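Local coordinates for putative uncharacterized protein PH0350 (Pyrococcus horikoshii, PDB 3QJL) that binds CRISPR RNA as a Cas6-family protein of prokaryotic adaptive immunity and forms a homodimer when crystallized with that RNA, at residues L20-N25 with K70-L75; S57-R62 with D77-Y82; I7-L12 with F111-I116. One frame throughout, in Å; residues are numbered along the deposited sequence.

Interactions 2 and 3 belong to one five-stranded antiparallel sheet, where strand 79-85 pairs with 55-60 on one side and with 5-13 on the other; their centres lie about 9 Å apart. Interaction 1 joins a separate small sheet, and its Ile74 packs on Val61 and Val79 of interaction 2 and on Phe111 of interaction 3. Interactions 1 and 2 are largely buried once RNA is counted, and both take hold of the base of A6 of chain D, with Tyr24 OH bridging it to Ile59 N. Interaction 3 is only partly buried, mixes an apolar face with one that carries both leucines and charged groups, and has exposed residues at Leu12, Leu112 and Asp115.

Interaction 1 (L20-N25 with K70-L75); sequences LPFNYN and KGIEIL. With nucleotides of chain D.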
loop_
_atom_site.group_PDB
_atom_site.type_symbol
_atom_site.label_atom_id
_atom_site.label_comp_id
_atom_site.label_asym_id
_atom_site.label_seq_id
_atom_site.Cartn_x
_atom_site.Cartn_y
_atom_site.Cartn_z
ATOM N N LEU A 20 9.068 -13.509 11.987
ATOM C CA LEU A 20 7.700 -13.383 12.468
ATOM C C LEU A 20 6.691 -13.866 11.423
ATOM O O LEU A 20 6.639 -13.338 10.316
ATOM C CB LEU A 20 7.439 -11.915 12.806
ATOM C CG LEU A 20 6.043 -11.496 13.246
ATOM C CD1 LEU A 20 5.591 -12.300 14.444
ATOM C CD2 LEU A 20 6.046 -10.022 13.554
ATOM N N PRO A 21 5.890 -14.884 11.765
ATOM C CA PRO A 21 4.859 -15.412 10.856
ATOM C C PRO A 21 3.812 -14.359 10.507
ATOM O O PRO A 21 3.554 -13.484 11.321
ATOM C CB PRO A 21 4.223 -16.546 11.662
ATOM C CG PRO A 21 5.301 -16.971 12.611
ATOM C CD PRO A 21 6.022 -15.695 12.985
ATOM N N PHE A 22 3.219 -14.447 9.320
ATOM C CA PHE A 22 2.326 -13.399 8.826
ATOM C C PHE A 22 1.037 -13.241 9.620
ATOM O O PHE A 22 0.536 -12.119 9.772
ATOM C CB PHE A 22 1.980 -13.609 7.346
ATOM C CG PHE A 22 3.022 -13.105 6.410
ATOM C CD1 PHE A 22 3.356 -11.766 6.392
ATOM C CD2 PHE A 22 3.666 -13.970 5.537
ATOM C CE1 PHE A 22 4.322 -11.294 5.539
ATOM C CE2 PHE A 22 4.630 -13.508 4.681
ATOM C CZ PHE A 22 4.960 -12.163 4.680
ATOM N N ASN A 23 0.467 -14.346 10.087
ATOM C CA ASN A 23 -0.788 -14.215 10.803
ATOM C C ASN A 23 -0.601 -14.606 12.250
ATOM O O ASN A 23 -0.599 -15.789 12.575
ATOM C CB ASN A 23 -1.834 -15.134 10.170
ATOM C CG ASN A 23 -1.980 -14.920 8.669
ATOM O OD1 ASN A 23 -3.008 -14.424 8.206
ATOM N ND2 ASN A 23 -0.956 -15.295 7.904
ATOM N N TYR A 24 -0.460 -13.612 13.122
ATOM C CA TYR A 24 -0.386 -13.857 14.563
ATOM C C TYR A 24 -1.620 -13.494 15.381
ATOM O O TYR A 24 -1.660 -13.751 16.570
ATOM C CB TYR A 24 0.831 -13.162 15.148
ATOM C CG TYR A 24 1.078 -11.807 14.549
ATOM C CD1 TYR A 24 0.492 -10.675 15.088
ATOM C CD2 TYR A 24 1.894 -11.655 13.438
ATOM C CE1 TYR A 24 0.721 -9.427 14.546
ATOM C CE2 TYR A 24 2.131 -10.410 12.895
ATOM C CZ TYR A 24 1.538 -9.300 13.450
ATOM O OH TYR A 24 1.757 -8.052 12.913
ATOM N N ASN A 25 -2.629 -12.906 14.759
ATOM C CA ASN A 25 -3.705 -12.299 15.537
ATOM C C ASN A 25 -4.251 -13.190 16.630
ATOM O O ASN A 25 -4.439 -12.745 17.745
ATOM C CB ASN A 25 -4.844 -11.831 14.640
ATOM C CG ASN A 25 -4.405 -10.791 13.672
ATOM O OD1 ASN A 25 -3.952 -11.108 12.567
ATOM N ND2 ASN A 25 -4.499 -9.532 14.080
ATOM N N LYS A 70 7.896 -17.755 4.543
ATOM C CA LYS A 70 8.145 -17.851 5.983
ATOM C C LYS A 70 7.419 -16.757 6.794
ATOM O O LYS A 70 6.561 -17.046 7.641
ATOM C CB LYS A 70 9.657 -17.844 6.268
ATOM C CG LYS A 70 10.339 -19.225 6.187
ATOM C CD LYS A 70 11.601 -19.219 5.297
ATOM C CE LYS A 70 11.273 -19.614 3.837
ATOM N NZ LYS A 70 12.291 -19.192 2.807
ATOM N N GLY A 71 7.762 -15.501 6.532
ATOM C CA GLY A 71 7.181 -14.405 7.276
ATOM C C GLY A 71 8.067 -13.185 7.165
ATOM O O GLY A 71 8.786 -13.028 6.177
ATOM N N ILE A 72 7.998 -12.322 8.176
ATOM C CA ILE A 72 8.748 -11.074 8.217
ATOM C C ILE A 72 10.083 -11.244 8.931
ATOM O O ILE A 72 10.141 -11.689 10.073
ATOM C CB ILE A 72 7.931 -9.992 8.942
ATOM C CG1 ILE A 72 6.502 -9.965 8.389
ATOM C CG2 ILE A 72 8.615 -8.627 8.839
ATOM C CD1 ILE A 72 5.554 -9.076 9.146
ATOM N N GLU A 73 11.160 -10.889 8.252
ATOM C CA GLU A 73 12.476 -10.937 8.858
ATOM C C GLU A 73 12.633 -9.757 9.792
ATOM O O GLU A 73 12.536 -8.616 9.347
ATOM C CB GLU A 73 13.541 -10.814 7.779
ATOM C CG GLU A 73 14.224 -12.106 7.400
ATOM C CD GLU A 73 15.253 -11.898 6.299
ATOM O OE1 GLU A 73 15.200 -12.636 5.289
ATOM O OE2 GLU A 73 16.108 -10.992 6.440
ATOM N N ILE A 74 12.927 -10.009 11.066
ATOM C CA ILE A 74 13.121 -8.907 12.002
ATOM C C ILE A 74 14.595 -8.496 12.022
ATOM O O ILE A 74 15.450 -9.237 12.504
ATOM C CB ILE A 74 12.686 -9.299 13.433
ATOM C CG1 ILE A 74 11.180 -9.526 13.492
ATOM C CG2 ILE A 74 13.055 -8.213 14.416
ATOM C CD1 ILE A 74 10.730 -10.231 14.728
ATOM N N LEU A 75 14.889 -7.317 11.479
ATOM C CA LEU A 75 16.250 -6.793 11.499
ATOM C C LEU A 75 16.454 -5.788 12.626
ATOM O O LEU A 75 17.562 -5.288 12.837
ATOM C CB LEU A 75 16.609 -6.160 10.159
ATOM C CG LEU A 75 16.570 -7.116 8.968
ATOM C CD1 LEU A 75 17.438 -6.583 7.838
ATOM C CD2 LEU A 75 17.028 -8.503 9.371
ATOM P P A D 7 1.282 -7.123 1.037
ATOM O OP1 A D 7 1.941 -5.987 0.351
ATOM O OP2 A D 7 -0.173 -7.051 1.303
ATOM O "O5'" A D 7 1.623 -8.474 0.288
ATOM C "C5'" A D 7 2.948 -8.759 -0.128
ATOM C "C4'" A D 7 3.226 -10.236 -0.069
ATOM O "O4'" A D 7 3.516 -10.615 1.297
ATOM C "C3'" A D 7 2.073 -11.143 -0.497
ATOM O "O3'" A D 7 2.051 -11.363 -1.905
ATOM C "C2'" A D 7 2.319 -12.412 0.308
ATOM O "O2'" A D 7 3.295 -13.221 -0.331
ATOM C "C1'" A D 7 2.927 -11.855 1.598
ATOM N N9 A D 7 1.917 -11.637 2.651
ATOM C C8 A D 7 1.509 -10.423 3.142
ATOM N N7 A D 7 0.594 -10.499 4.080
ATOM C C5 A D 7 0.393 -11.859 4.227
ATOM C C6 A D 7 -0.447 -12.593 5.075
ATOM N N6 A D 7 -1.274 -12.043 5.970
ATOM N N1 A D 7 -0.411 -13.936 4.972
ATOM C C2 A D 7 0.415 -14.486 4.078
ATOM N N3 A D 7 1.260 -13.906 3.232
ATOM C C4 A D 7 1.204 -12.573 3.361
ATOM P P A D 6 6.676 -4.101 3.914
ATOM O OP1 A D 6 6.256 -2.715 4.227
ATOM O OP2 A D 6 7.494 -4.835 4.902
ATOM O "O5'" A D 6 5.403 -4.964 3.520
ATOM C "C5'" A D 6 5.538 -6.292 3.035
ATOM C "C4'" A D 6 4.280 -7.098 3.259
ATOM O "O4'" A D 6 4.202 -7.470 4.657
ATOM C "C3'" A D 6 2.975 -6.377 2.937
ATOM O "O3'" A D 6 2.013 -7.325 2.464
ATOM C "C2'" A D 6 2.537 -5.847 4.298
ATOM O "O2'" A D 6 1.148 -5.639 4.412
ATOM C "C1'" A D 6 3.026 -6.948 5.239
ATOM N N9 A D 6 3.377 -6.480 6.582
ATOM C C8 A D 6 4.186 -5.418 6.909
ATOM N N7 A D 6 4.370 -5.233 8.202
ATOM C C5 A D 6 3.637 -6.259 8.768
ATOM C C6 A D 6 3.423 -6.612 10.106
ATOM N N6 A D 6 3.944 -5.946 11.140
ATOM N N1 A D 6 2.652 -7.694 10.341
ATOM C C2 A D 6 2.130 -8.360 9.297
ATOM N N3 A D 6 2.248 -8.119 7.993
ATOM C C4 A D 6 3.029 -7.042 7.791
#
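Phe22 and Ile72 both set their first side-chain branch beside the backbone N, CG of Phe22 at chi1 -82° and CG1 of Ile72 at chi1 -48°, and these turns bring Phe22 CE1 to 3.8 Å from Ile72 CG1. Ile72 lies on the central strand, 71-74, of a small three-stranded antiparallel sheet, between edge strands 19-20 and 64-67; Phe22 follows in the loop after 19-20. Leu20 and Ile72 form a hydrogen-bonded pair: Leu20 N reaches Ile72 O at 2.9 Å, and Ile72 N returns to Leu20 O at 2.7 Å. A classic beta bulge at Lys70 and Gly71, opposite Leu67, precedes this pair. Gly71 leaves its main chain bare to the Phe22 ring, so that a CH-pi contact forms, with Gly71 CA 4.0 Å from the ring centroid and 22° off the normal.

The opposite face of the same ring receives the base of A7 of chain D, whose C4 sits 3.5 Å above the ring plane over its centre. Phe22 is therefore held between peptide and nucleobase. Ile72 extends CD1 to 3.4 Å from C6 of A6 of chain D, adding an apolar contact to the neighbouring base. Polar groups of the loop read the adenine edges. Asn23 is itself steadied by a bond from Met198 N to its OD1, and Tyr24 OH also accepts from Ile59 N, so each side chain is fixed by a protein partner as well as by RNA. Asn23 ND2 donates to N1 of A7 at 3.3 Å, and Tyr24 OH donates to N1 of A6 at 2.7 Å.

Interaction 2 (S57-R62 with D77-Y82); sequences SRIIVR and DDVSLY. With nucleotides of chain D; nucleotides of chain B.
An outermost strand of the ferredoxin-like sheet, 55-60, meets strand 79-85 here and forms part of the RNA-binding surface. Their stretches 57-60 and 79-82 run antiparallel, at 167°, and Ile60 with Ser80 is a hydrogen-bonded pair, Ile60 N lying 2.8 Å from Ser80 O. Farther along, Ser57 N bonds to Tyr82 O at 2.9 Å. Ser57 OG, placed between its own backbone N and carbonyl carbon (chi1 70°), accepts from Tyr82 N at 3.1 Å while donating to Arg58 O. It thus accepts one main-chain bond and donates another.

On one face, Ile59 packs CG1 on Leu81 CD1 and CG2 on Val79 CB, while the methyls Val61 CG2 and Val79 CG1 lie side by side at 3.6 Å. On the other, Ile60 CG1 approaches the Tyr82 ring at its edge, in plane, and the two side chains cross at about a right angle. One face of that ring carries G1 of chain B, whose C8 stands 3.8 Å above the plane over the centre. Arg58, bent at chi2 and chi3, lays its guanidinium flat over A6 of chain D, with C5 of the base 3.3 Å above the guanidinium plane. Arg62 curls back toward Ser80 and Tyr82, its NH1 forming a salt bridge with an RNA phosphate.

Main-chain atoms of segment 57-62 also bond to bases directly. Ile59 O accepts from N6 of A6 at 3.0 Å, and Val61 N donates to O4 of U3 of chain B at 3.0 Å, with 161° at the hydrogen.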
loop_
_atom_site.group_PDB
_atom_site.type_symbol
_atom_site.label_atom_id
_atom_site.label_comp_id
_atom_site.label_asym_id
_atom_site.label_seq_id
_atom_site.Cartn_x
_atom_site.Cartn_y
_atom_site.Cartn_z
ATOM N N SER A 57 -2.563 -3.361 18.289
ATOM C CA SER A 57 -2.057 -3.143 16.943
ATOM C C SER A 57 -1.385 -4.379 16.327
ATOM O O SER A 57 -1.346 -5.439 16.941
ATOM C CB SER A 57 -1.033 -2.026 17.006
ATOM O OG SER A 57 0.120 -2.493 17.670
ATOM N N ARG A 58 -0.854 -4.235 15.111
ATOM C CA ARG A 58 0.048 -5.247 14.568
ATOM C C ARG A 58 1.286 -5.193 15.444
ATOM O O ARG A 58 1.499 -4.224 16.163
ATOM C CB ARG A 58 0.475 -4.948 13.117
ATOM C CG ARG A 58 -0.619 -4.471 12.170
ATOM C CD ARG A 58 -0.526 -5.105 10.759
ATOM N NE ARG A 58 0.442 -4.445 9.881
ATOM C CZ ARG A 58 0.490 -4.609 8.557
ATOM N NH1 ARG A 58 -0.381 -5.407 7.936
ATOM N NH2 ARG A 58 1.406 -3.968 7.840
ATOM N N ILE A 59 2.109 -6.226 15.385
ATOM C CA ILE A 59 3.408 -6.149 16.017
ATOM C C ILE A 59 4.301 -5.315 15.108
ATOM O O ILE A 59 4.638 -5.724 14.001
ATOM C CB ILE A 59 4.007 -7.555 16.160
ATOM C CG1 ILE A 59 3.168 -8.376 17.142
ATOM C CG2 ILE A 59 5.460 -7.483 16.581
ATOM C CD1 ILE A 59 3.581 -9.819 17.255
ATOM N N ILE A 60 4.729 -4.160 15.602
ATOM C CA ILE A 60 5.463 -3.217 14.778
ATOM C C ILE A 60 6.929 -3.592 14.699
ATOM O O ILE A 60 7.612 -3.608 15.717
ATOM C CB ILE A 60 5.365 -1.800 15.355
ATOM C CG1 ILE A 60 3.901 -1.405 15.548
ATOM C CG2 ILE A 60 6.099 -0.810 14.471
ATOM C CD1 ILE A 60 2.988 -1.840 14.431
ATOM N N VAL A 61 7.414 -3.873 13.489
ATOM C CA VAL A 61 8.839 -4.105 13.258
ATOM C C VAL A 61 9.441 -2.936 12.492
ATOM O O VAL A 61 9.228 -2.802 11.298
ATOM C CB VAL A 61 9.076 -5.369 12.422
ATOM C CG1 VAL A 61 10.559 -5.542 12.139
ATOM C CG2 VAL A 61 8.511 -6.581 13.115
ATOM N N ARG A 62 10.237 -2.120 13.163
ATOM C CA ARG A 62 10.725 -0.892 12.567
ATOM C C ARG A 62 11.596 -1.165 11.351
ATOM O O ARG A 62 11.593 -0.387 10.401
ATOM C CB ARG A 62 11.495 -0.064 13.591
ATOM C CG ARG A 62 11.111 1.410 13.635
ATOM C CD ARG A 62 9.763 1.631 14.334
ATOM N NE ARG A 62 9.764 1.228 15.741
ATOM C CZ ARG A 62 8.722 1.365 16.560
ATOM N NH1 ARG A 62 7.590 1.898 16.112
ATOM N NH2 ARG A 62 8.805 0.974 17.827
ATOM N N ASP A 77 16.421 -4.810 16.750
ATOM C CA ASP A 77 16.755 -5.482 18.019
ATOM C C ASP A 77 15.502 -5.880 18.794
ATOM O O ASP A 77 15.463 -6.938 19.422
ATOM C CB ASP A 77 17.657 -4.608 18.904
ATOM C CG ASP A 77 19.037 -4.393 18.304
ATOM O OD1 ASP A 77 19.554 -5.326 17.650
ATOM O OD2 ASP A 77 19.601 -3.288 18.479
ATOM N N ASP A 78 14.478 -5.033 18.749
ATOM C CA ASP A 78 13.196 -5.382 19.351
ATOM C C ASP A 78 12.004 -5.021 18.456
ATOM O O ASP A 78 12.154 -4.403 17.402
ATOM C CB ASP A 78 13.035 -4.704 20.716
ATOM C CG ASP A 78 13.067 -3.183 20.622
ATOM O OD1 ASP A 78 12.144 -2.592 20.005
ATOM O OD2 ASP A 78 14.012 -2.571 21.167
ATOM N N VAL A 79 10.816 -5.396 18.913
ATOM C CA VAL A 79 9.575 -5.076 18.235
ATOM C C VAL A 79 8.592 -4.551 19.273
ATOM O O VAL A 79 8.665 -4.937 20.429
ATOM C CB VAL A 79 8.991 -6.321 17.563
ATOM C CG1 VAL A 79 9.894 -6.785 16.455
ATOM C CG2 VAL A 79 8.800 -7.441 18.576
ATOM N N SER A 80 7.662 -3.694 18.879
ATOM C CA SER A 80 6.703 -3.161 19.834
ATOM C C SER A 80 5.315 -3.678 19.519
ATOM O O SER A 80 5.033 -4.080 18.400
ATOM C CB SER A 80 6.706 -1.637 19.806
ATOM O OG SER A 80 7.932 -1.177 19.297
ATOM N N LEU A 81 4.453 -3.694 20.519
ATOM C CA LEU A 81 3.069 -4.054 20.311
ATOM C C LEU A 81 2.230 -3.085 21.110
ATOM O O LEU A 81 2.331 -3.057 22.327
ATOM C CB LEU A 81 2.849 -5.459 20.832
ATOM C CG LEU A 81 1.409 -5.906 21.008
ATOM C CD1 LEU A 81 0.877 -6.465 19.712
ATOM C CD2 LEU A 81 1.332 -6.951 22.097
ATOM N N TYR A 82 1.393 -2.298 20.451
ATOM C CA TYR A 82 0.614 -1.293 21.163
ATOM C C TYR A 82 -0.752 -1.824 21.540
ATOM O O TYR A 82 -1.390 -2.499 20.741
ATOM C CB TYR A 82 0.471 -0.042 20.314
ATOM C CG TYR A 82 1.800 0.575 20.009
ATOM C CD1 TYR A 82 2.492 0.238 18.860
ATOM C CD2 TYR A 82 2.377 1.478 20.881
ATOM C CE1 TYR A 82 3.715 0.794 18.582
ATOM C CE2 TYR A 82 3.598 2.038 20.608
ATOM C CZ TYR A 82 4.264 1.693 19.460
ATOM O OH TYR A 82 5.489 2.249 19.189
ATOM P P A D 6 6.676 -4.101 3.914
ATOM O OP1 A D 6 6.256 -2.715 4.227
ATOM O OP2 A D 6 7.494 -4.835 4.902
ATOM O "O5'" A D 6 5.403 -4.964 3.520
ATOM C "C5'" A D 6 5.538 -6.292 3.035
ATOM C "C4'" A D 6 4.280 -7.098 3.259
ATOM O "O4'" A D 6 4.202 -7.470 4.657
ATOM C "C3'" A D 6 2.975 -6.377 2.937
ATOM O "O3'" A D 6 2.013 -7.325 2.464
ATOM C "C2'" A D 6 2.537 -5.847 4.298
ATOM O "O2'" A D 6 1.148 -5.639 4.412
ATOM C "C1'" A D 6 3.026 -6.948 5.239
ATOM N N9 A D 6 3.377 -6.480 6.582
ATOM C C8 A D 6 4.186 -5.418 6.909
ATOM N N7 A D 6 4.370 -5.233 8.202
ATOM C C5 A D 6 3.637 -6.259 8.768
ATOM C C6 A D 6 3.423 -6.612 10.106
ATOM N N6 A D 6 3.944 -5.946 11.140
ATOM N N1 A D 6 2.652 -7.694 10.341
ATOM C C2 A D 6 2.130 -8.360 9.297
ATOM N N3 A D 6 2.248 -8.119 7.993
ATOM C C4 A D 6 3.029 -7.042 7.791
ATOM P P U B 3 8.202 3.671 10.892
ATOM O OP1 U B 3 7.961 2.539 11.838
ATOM O OP2 U B 3 9.572 4.235 10.790
ATOM O "O5'" U B 3 7.666 3.283 9.438
ATOM C "C5'" U B 3 6.666 4.058 8.794
ATOM C "C4'" U B 3 5.674 3.189 8.049
ATOM O "O4'" U B 3 6.214 1.862 7.841
ATOM C "C3'" U B 3 4.350 2.927 8.744
ATOM O "O3'" U B 3 3.457 4.017 8.644
ATOM C "C2'" U B 3 3.847 1.680 8.032
ATOM O "O2'" U B 3 3.232 2.030 6.806
ATOM C "C1'" U B 3 5.152 0.939 7.725
ATOM N N1 U B 3 5.382 -0.201 8.643
ATOM C C2 U B 3 4.980 -1.439 8.186
ATOM O O2 U B 3 4.476 -1.573 7.097
ATOM N N3 U B 3 5.180 -2.510 9.011
ATOM C C4 U B 3 5.741 -2.456 10.268
ATOM O O4 U B 3 5.858 -3.490 10.928
ATOM C C5 U B 3 6.131 -1.145 10.686
ATOM C C6 U B 3 5.947 -0.085 9.885
ATOM O "O5'" G B 1 5.569 5.990 20.912
ATOM C "C5'" G B 1 5.961 6.745 19.766
ATOM C "C4'" G B 1 5.670 6.005 18.481
ATOM O "O4'" G B 1 4.478 5.191 18.669
ATOM C "C3'" G B 1 5.400 6.892 17.264
ATOM O "O3'" G B 1 5.864 6.244 16.066
ATOM C "C2'" G B 1 3.870 6.971 17.244
ATOM O "O2'" G B 1 3.301 7.270 15.982
ATOM C "C1'" G B 1 3.483 5.571 17.734
ATOM N N9 G B 1 2.174 5.507 18.407
ATOM C C8 G B 1 1.339 4.413 18.441
ATOM N N7 G B 1 0.233 4.617 19.103
ATOM C C5 G B 1 0.340 5.927 19.542
ATOM C C6 G B 1 -0.561 6.703 20.314
ATOM O O6 G B 1 -1.662 6.369 20.765
ATOM N N1 G B 1 -0.080 7.989 20.551
ATOM C C2 G B 1 1.121 8.475 20.101
ATOM N N2 G B 1 1.404 9.747 20.434
ATOM N N3 G B 1 1.974 7.757 19.378
ATOM C C4 G B 1 1.529 6.497 19.133
#

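Interaction 3 (I7-L12 with F111-I116); sequences IEVKLL and FLVGDI
Leu12 runs along the backbone of Leu112: its CB lies 3.7 Å from Leu112 O, its CG stays at 3.7 Å from that same oxygen, and CD1 comes to 3.6 Å before ending 4.2 Å from Gly114 CA. The turn that carries it over this carbonyl sets CG beside the backbone N and anti to the carbonyl carbon (chi1 -49°). Strands 5-13 and 109-118, neighbours in the antiparallel ferredoxin-like sheet, supply the two segments, whose directions differ by 140°.

A beta bulge interrupts the ladder. Between Val9 and Leu11 the register moves by one residue, because Val9 pairs with Ile116 but Leu11 pairs with Val113. Lys10 accordingly bonds to two successive residues: Lys10 N to Asp115 O at 2.9 Å, with an almost straight 178° at the hydrogen, and Gly114 N to Lys10 O at 2.7 Å.

Val9, Leu11, Val113 and Ile116 share one face. There Val9 CG1 meets Val113 CG1 at 3.7 Å, Leu11 CD2 touches Val113 CG2, and Leu11 CB lies 3.9 Å from Phe111 CD2. Helix 88-100 covers this face, with Val98 on Val113 and Ala95 on Ile116. On the other face Lys10 sends its NZ to a salt bridge with Asp78, and Glu8 OE2 pairs with Lys117 while the residue also packs near an RNA phosphate. The two faces therefore differ: main-chain bonds fix the bulged register, apolar branches attach the sheet to the helix, and Lys10 and Glu8 find their salt-bridge partners in neighbouring parts of the chain.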
loop_
_atom_site.group_PDB
_atom_site.type_symbol
_atom_site.label_atom_id
_atom_site.label_comp_id
_atom_site.label_asym_id
_atom_site.label_seq_id
_atom_site.Cartn_x
_atom_site.Cartn_y
_atom_site.Cartn_z
ATOM N N ILE A 7 -0.718 1.458 25.991
ATOM C CA ILE A 7 0.630 1.048 26.366
ATOM C C ILE A 7 1.470 0.503 25.210
ATOM O O ILE A 7 0.948 -0.036 24.235
ATOM C CB ILE A 7 0.625 0.021 27.522
ATOM C CG1 ILE A 7 -0.246 -1.186 27.170
ATOM C CG2 ILE A 7 0.129 0.659 28.786
ATOM C CD1 ILE A 7 -0.156 -2.311 28.182
ATOM N N GLU A 8 2.781 0.655 25.336
ATOM C CA GLU A 8 3.713 0.032 24.429
ATOM C C GLU A 8 4.463 -1.074 25.136
ATOM O O GLU A 8 5.177 -0.832 26.102
ATOM C CB GLU A 8 4.705 1.055 23.897
ATOM C CG GLU A 8 5.923 0.433 23.249
ATOM C CD GLU A 8 6.775 1.458 22.539
ATOM O OE1 GLU A 8 7.724 1.059 21.822
ATOM O OE2 GLU A 8 6.483 2.665 22.690
ATOM N N VAL A 9 4.297 -2.290 24.643
ATOM C CA VAL A 9 5.009 -3.450 25.138
ATOM C C VAL A 9 6.163 -3.765 24.199
ATOM O O VAL A 9 5.936 -4.092 23.046
ATOM C CB VAL A 9 4.087 -4.672 25.119
ATOM C CG1 VAL A 9 4.838 -5.916 25.561
ATOM C CG2 VAL A 9 2.841 -4.422 25.961
ATOM N N LYS A 10 7.401 -3.677 24.670
ATOM C CA LYS A 10 8.535 -4.057 23.832
ATOM C C LYS A 10 8.784 -5.556 23.885
ATOM O O LYS A 10 8.711 -6.165 24.936
ATOM C CB LYS A 10 9.795 -3.286 24.222
ATOM C CG LYS A 10 9.871 -1.890 23.633
ATOM C CD LYS A 10 11.262 -1.307 23.805
ATOM C CE LYS A 10 11.400 0.058 23.131
ATOM N NZ LYS A 10 11.711 -0.038 21.664
ATOM N N LEU A 11 9.063 -6.159 22.740
ATOM C CA LEU A 11 9.338 -7.585 22.705
ATOM C C LEU A 11 10.705 -7.855 22.102
ATOM O O LEU A 11 11.159 -7.141 21.197
ATOM C CB LEU A 11 8.262 -8.323 21.925
ATOM C CG LEU A 11 6.871 -8.236 22.534
ATOM C CD1 LEU A 11 5.843 -8.396 21.463
ATOM C CD2 LEU A 11 6.685 -9.288 23.606
ATOM N N LEU A 12 11.367 -8.879 22.629
ATOM C CA LEU A 12 12.703 -9.242 22.189
ATOM C C LEU A 12 12.673 -10.623 21.564
ATOM O O LEU A 12 12.297 -11.592 22.224
ATOM C CB LEU A 12 13.670 -9.206 23.369
ATOM C CG LEU A 12 13.587 -7.913 24.191
ATOM C CD1 LEU A 12 13.939 -8.158 25.657
ATOM C CD2 LEU A 12 14.455 -6.812 23.598
ATOM N N PHE A 111 9.334 -14.774 21.907
ATOM C CA PHE A 111 9.726 -13.447 22.353
ATOM C C PHE A 111 9.846 -13.398 23.868
ATOM O O PHE A 111 9.479 -14.344 24.568
ATOM C CB PHE A 111 8.715 -12.400 21.889
ATOM C CG PHE A 111 8.709 -12.176 20.402
ATOM C CD1 PHE A 111 7.787 -12.820 19.593
ATOM C CD2 PHE A 111 9.621 -11.312 19.814
ATOM C CE1 PHE A 111 7.775 -12.612 18.225
ATOM C CE2 PHE A 111 9.618 -11.098 18.448
ATOM C CZ PHE A 111 8.692 -11.749 17.652
ATOM N N LEU A 112 10.330 -12.265 24.362
ATOM C CA LEU A 112 10.486 -12.038 25.786
ATOM C C LEU A 112 10.081 -10.606 26.057
ATOM O O LEU A 112 10.668 -9.685 25.481
ATOM C CB LEU A 112 11.948 -12.220 26.162
ATOM C CG LEU A 112 12.217 -12.764 27.557
ATOM C CD1 LEU A 112 11.511 -14.106 27.722
ATOM C CD2 LEU A 112 13.723 -12.891 27.785
ATOM N N VAL A 113 9.102 -10.396 26.933
ATOM C CA VAL A 113 8.646 -9.034 27.175
ATOM C C VAL A 113 9.737 -8.179 27.809
ATOM O O VAL A 113 10.275 -8.513 28.862
ATOM C CB VAL A 113 7.412 -8.986 28.077
ATOM C CG1 VAL A 113 6.905 -7.560 28.181
ATOM C CG2 VAL A 113 6.333 -9.902 27.544
ATOM N N GLY A 114 10.054 -7.071 27.152
ATOM C CA GLY A 114 10.951 -6.070 27.695
ATOM C C GLY A 114 10.038 -5.042 28.316
ATOM O O GLY A 114 8.931 -5.381 28.730
ATOM N N ASP A 115 10.464 -3.787 28.343
ATOM C CA ASP A 115 9.704 -2.747 29.036
ATOM C C ASP A 115 8.249 -2.627 28.591
ATOM O O ASP A 115 7.925 -2.762 27.407
ATOM C CB ASP A 115 10.396 -1.397 28.881
ATOM C CG ASP A 115 11.906 -1.520 28.904
ATOM O OD1 ASP A 115 12.494 -1.715 27.809
ATOM O OD2 ASP A 115 12.498 -1.444 30.011
ATOM N N ILE A 116 7.377 -2.396 29.566
ATOM C CA ILE A 116 6.021 -1.949 29.313
ATOM C C ILE A 116 6.053 -0.469 29.635
ATOM O O ILE A 116 6.825 -0.045 30.469
ATOM C CB ILE A 116 4.992 -2.649 30.230
ATOM C CG1 ILE A 116 4.806 -4.109 29.840
ATOM C CG2 ILE A 116 3.643 -1.984 30.121
ATOM C CD1 ILE A 116 6.018 -4.946 30.049
#